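Local coordinates for protein KmHsv2 (PDB 3VU4) that probably binds phosphoinositides at membranes as a seven-bladed beta-propeller of the PROPPIN family related to the autophagy protein Atg18, at residues Thr23-Asn28 against Val322-Arg327. Sequence-based numbering, arbitrary orientation.
Sequences TDYEFN and VWPHTR
Tyr25 lays one face of its ring against Pro324, and this CH-pi contact is the heart of a junction made mostly by side-chain packing. Pro324 CB stands 4.0 Å from the centroid of the Tyr25 ring, 28° off the ring normal, while CG and CD of the proline reach on to the phenol oxygen. With Tyr25 CG lodged between the backbone N and the carbonyl carbon (chi1 60°), the tyrosine ring is swung across to the 322-327 segment, where Val322 O also approaches Tyr25 CE2 at 3.8 Å. Lys310 adds a cation-pi contact to the same ring. Val322 divides its two methyls between the aromatics: CG1 lies 4.0 Å from Tyr25 CD2, and CG2 meets Phe27 CZ at 3.8 Å. Were the phenol ring lost to an alanine here, Pro324 would probably lose its aromatic cover and Lys310 its cation-pi partner. Whereas Phe27, Val322 and Pro324 are buried, the other side of strand 24-27 is polar and partly exposed: Asp24 points away from this packing, and both it and Glu26 contact strand 63-66, Asp24 through a salt bridge with Arg65. Here the innermost strand of the first blade packs on the second strand of the last, an interblade contact at the ring closure of a seven-bladed beta-propeller.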
ATOM      1  N   THR A  23     -15.767  -7.564   1.800  1.00 41.30           N
ATOM      2  CA  THR A  23     -16.218  -6.194   1.605  1.00 40.99           C
ATOM      3  C   THR A  23     -15.073  -5.191   1.742  1.00 41.96           C
ATOM      4  O   THR A  23     -15.216  -4.013   1.405  1.00 42.14           O
ATOM      5  CB  THR A  23     -17.353  -5.840   2.600  1.00 40.99           C
ATOM      6  OG1 THR A  23     -16.953  -6.186   3.934  1.00 39.76           O
ATOM      7  CG2 THR A  23     -18.621  -6.610   2.249  1.00 40.89           C
ATOM      8  N   ASP A  24     -13.935  -5.672   2.232  1.00 41.34           N
ATOM      9  CA  ASP A  24     -12.753  -4.843   2.402  1.00 42.17           C
ATOM     10  C   ASP A  24     -11.646  -5.707   2.986  1.00 42.08           C
ATOM     11  O   ASP A  24     -11.913  -6.702   3.663  1.00 42.61           O
ATOM     12  CB  ASP A  24     -13.047  -3.660   3.333  1.00 42.63           C
ATOM     13  CG  ASP A  24     -11.984  -2.570   3.253  1.00 42.75           C
ATOM     14  OD1 ASP A  24     -11.495  -2.291   2.138  1.00 42.85           O
ATOM     15  OD2 ASP A  24     -11.651  -1.979   4.300  1.00 42.41           O
ATOM     16  N   TYR A  25     -10.405  -5.334   2.696  1.00 39.83           N
ATOM     17  CA  TYR A  25      -9.243  -6.059   3.187  1.00 39.20           C
ATOM     18  C   TYR A  25      -8.067  -5.097   3.164  1.00 40.07           C
ATOM     19  O   TYR A  25      -8.015  -4.195   2.334  1.00 40.08           O
ATOM     20  CB  TYR A  25      -8.958  -7.288   2.315  1.00 37.45           C
ATOM     21  CG  TYR A  25      -8.671  -6.991   0.859  1.00 36.26           C
ATOM     22  CD1 TYR A  25      -9.622  -6.359   0.050  1.00 33.93           C
ATOM     23  CD2 TYR A  25      -7.448  -7.354   0.281  1.00 34.89           C
ATOM     24  CE1 TYR A  25      -9.363  -6.087  -1.300  1.00 33.69           C
ATOM     25  CE2 TYR A  25      -7.176  -7.094  -1.067  1.00 32.78           C
ATOM     26  CZ  TYR A  25      -8.134  -6.459  -1.849  1.00 35.22           C
ATOM     27  OH  TYR A  25      -7.864  -6.183  -3.169  1.00 33.98           O
ATOM     28  N   GLU A  26      -7.125  -5.284   4.078  1.00 40.31           N
ATOM     29  CA  GLU A  26      -5.984  -4.390   4.154  1.00 39.80           C
ATOM     30  C   GLU A  26      -4.896  -5.020   5.020  1.00 39.01           C
ATOM     31  O   GLU A  26      -5.195  -5.811   5.916  1.00 38.22           O
ATOM     32  CB  GLU A  26      -6.450  -3.056   4.746  1.00 39.67           C
ATOM     33  CG  GLU A  26      -5.432  -1.941   4.713  1.00 41.66           C
ATOM     34  CD  GLU A  26      -4.933  -1.667   3.315  1.00 45.04           C
ATOM     35  OE1 GLU A  26      -4.096  -2.458   2.825  1.00 47.12           O
ATOM     36  OE2 GLU A  26      -5.386  -0.671   2.706  1.00 42.35           O
ATOM     37  N   PHE A  27      -3.639  -4.684   4.732  1.00 37.31           N
ATOM     38  CA  PHE A  27      -2.497  -5.203   5.487  1.00 37.44           C
ATOM     39  C   PHE A  27      -2.239  -4.306   6.696  1.00 38.10           C
ATOM     40  O   PHE A  27      -2.660  -3.149   6.706  1.00 37.81           O
ATOM     41  CB  PHE A  27      -1.241  -5.193   4.615  1.00 35.03           C
ATOM     42  CG  PHE A  27      -1.341  -6.049   3.401  1.00 34.66           C
ATOM     43  CD1 PHE A  27      -0.989  -7.394   3.452  1.00 31.19           C
ATOM     44  CD2 PHE A  27      -1.814  -5.518   2.202  1.00 32.92           C
ATOM     45  CE1 PHE A  27      -1.106  -8.196   2.333  1.00 30.15           C
ATOM     46  CE2 PHE A  27      -1.933  -6.315   1.077  1.00 29.75           C
ATOM     47  CZ  PHE A  27      -1.579  -7.658   1.143  1.00 28.85           C
ATOM     48  N   ASN A  28      -1.557  -4.826   7.714  1.00 39.00           N
ATOM     49  CA  ASN A  28      -1.239  -3.984   8.863  1.00 42.21           C
ATOM     50  C   ASN A  28       0.020  -3.200   8.481  1.00 42.69           C
ATOM     51  O   ASN A  28       0.695  -3.550   7.514  1.00 43.52           O
ATOM     52  CB  ASN A  28      -1.030  -4.816  10.135  1.00 43.50           C
ATOM     53  CG  ASN A  28       0.216  -5.676  10.091  1.00 46.05           C
ATOM     54  OD1 ASN A  28       0.894  -5.793   9.059  1.00 45.70           O
ATOM     55  ND2 ASN A  28       0.524  -6.298  11.227  1.00 45.15           N
ATOM     56  N   VAL A 322      -3.077 -10.521  -2.962  1.00 34.04           N
ATOM     57  CA  VAL A 322      -4.323 -11.005  -2.397  1.00 34.09           C
ATOM     58  C   VAL A 322      -5.490 -10.651  -3.317  1.00 34.01           C
ATOM     59  O   VAL A 322      -5.693  -9.482  -3.674  1.00 32.21           O
ATOM     60  CB  VAL A 322      -4.564 -10.406  -1.004  1.00 34.12           C
ATOM     61  CG1 VAL A 322      -5.851 -10.981  -0.391  1.00 33.35           C
ATOM     62  CG2 VAL A 322      -3.376 -10.703  -0.123  1.00 32.96           C
ATOM     63  N   TRP A 323      -6.239 -11.678  -3.711  1.00 32.90           N
ATOM     64  CA  TRP A 323      -7.390 -11.497  -4.582  1.00 34.04           C
ATOM     65  C   TRP A 323      -8.648 -11.592  -3.726  1.00 35.50           C
ATOM     66  O   TRP A 323      -9.006 -12.678  -3.266  1.00 37.17           O
ATOM     67  CB  TRP A 323      -7.411 -12.585  -5.652  1.00 31.40           C
ATOM     68  CG  TRP A 323      -6.160 -12.659  -6.465  1.00 33.01           C
ATOM     69  CD1 TRP A 323      -5.114 -13.538  -6.301  1.00 32.20           C
ATOM     70  CD2 TRP A 323      -5.816 -11.826  -7.582  1.00 32.94           C
ATOM     71  NE1 TRP A 323      -4.148 -13.298  -7.254  1.00 33.68           N
ATOM     72  CE2 TRP A 323      -4.551 -12.257  -8.048  1.00 32.28           C
ATOM     73  CE3 TRP A 323      -6.453 -10.757  -8.229  1.00 31.79           C
ATOM     74  CZ2 TRP A 323      -3.914 -11.657  -9.140  1.00 31.90           C
ATOM     75  CZ3 TRP A 323      -5.816 -10.158  -9.314  1.00 31.94           C
ATOM     76  CH2 TRP A 323      -4.558 -10.612  -9.757  1.00 30.95           C
ATOM     77  N   PRO A 324      -9.336 -10.461  -3.495  1.00 36.51           N
ATOM     78  CA  PRO A 324     -10.550 -10.498  -2.670  1.00 38.43           C
ATOM     79  C   PRO A 324     -11.675 -11.404  -3.165  1.00 39.91           C
ATOM     80  O   PRO A 324     -12.345 -12.030  -2.348  1.00 43.78           O
ATOM     81  CB  PRO A 324     -10.967  -9.022  -2.579  1.00 36.72           C
ATOM     82  CG  PRO A 324     -10.449  -8.445  -3.849  1.00 37.83           C
ATOM     83  CD  PRO A 324      -9.083  -9.098  -3.996  1.00 36.40           C
ATOM     84  N   HIS A 325     -11.864 -11.501  -4.482  1.00 40.68           N
ATOM     85  CA  HIS A 325     -12.936 -12.328  -5.057  1.00 42.10           C
ATOM     86  C   HIS A 325     -12.817 -13.851  -4.871  1.00 42.67           C
ATOM     87  O   HIS A 325     -13.826 -14.547  -4.842  1.00 45.07           O
ATOM     88  CB  HIS A 325     -13.127 -12.004  -6.550  1.00 43.57           C
ATOM     89  CG  HIS A 325     -12.155 -12.694  -7.458  1.00 48.63           C
ATOM     90  ND1 HIS A 325     -10.787 -12.551  -7.341  1.00 49.14           N
ATOM     91  CD2 HIS A 325     -12.356 -13.526  -8.508  1.00 50.14           C
ATOM     92  CE1 HIS A 325     -10.189 -13.264  -8.279  1.00 50.27           C
ATOM     93  NE2 HIS A 325     -11.118 -13.866  -9.002  1.00 50.73           N
ATOM     94  N   THR A 326     -11.611 -14.389  -4.762  1.00 42.95           N
ATOM     95  CA  THR A 326     -11.488 -15.828  -4.537  1.00 44.07           C
ATOM     96  C   THR A 326     -10.826 -16.041  -3.187  1.00 43.42           C
ATOM     97  O   THR A 326     -10.549 -17.172  -2.798  1.00 42.70           O
ATOM     98  CB  THR A 326     -10.622 -16.530  -5.614  1.00 46.71           C
ATOM     99  OG1 THR A 326      -9.296 -15.984  -5.604  1.00 49.62           O
ATOM    100  CG2 THR A 326     -11.238 -16.355  -6.997  1.00 47.90           C
ATOM    101  N   ARG A 327     -10.593 -14.938  -2.476  1.00 44.71           N
ATOM    102  CA  ARG A 327      -9.933 -14.947  -1.172  1.00 44.78           C
ATOM    103  C   ARG A 327      -8.672 -15.792  -1.218  1.00 44.86           C
ATOM    104  O   ARG A 327      -8.388 -16.575  -0.304  1.00 45.28           O
ATOM    105  CB  ARG A 327     -10.873 -15.455  -0.075  1.00 47.10           C
ATOM    106  CG  ARG A 327     -11.702 -14.353   0.560  1.00 50.12           C
ATOM    107  CD  ARG A 327     -12.595 -14.861   1.686  1.00 55.51           C
ATOM    108  NE  ARG A 327     -13.596 -15.822   1.218  1.00 59.20           N
ATOM    109  CZ  ARG A 327     -13.492 -17.145   1.355  1.00 61.02           C
ATOM    110  NH1 ARG A 327     -14.453 -17.939   0.894  1.00 59.84           N
ATOM    111  NH2 ARG A 327     -12.435 -17.677   1.968  1.00 59.71           N
TER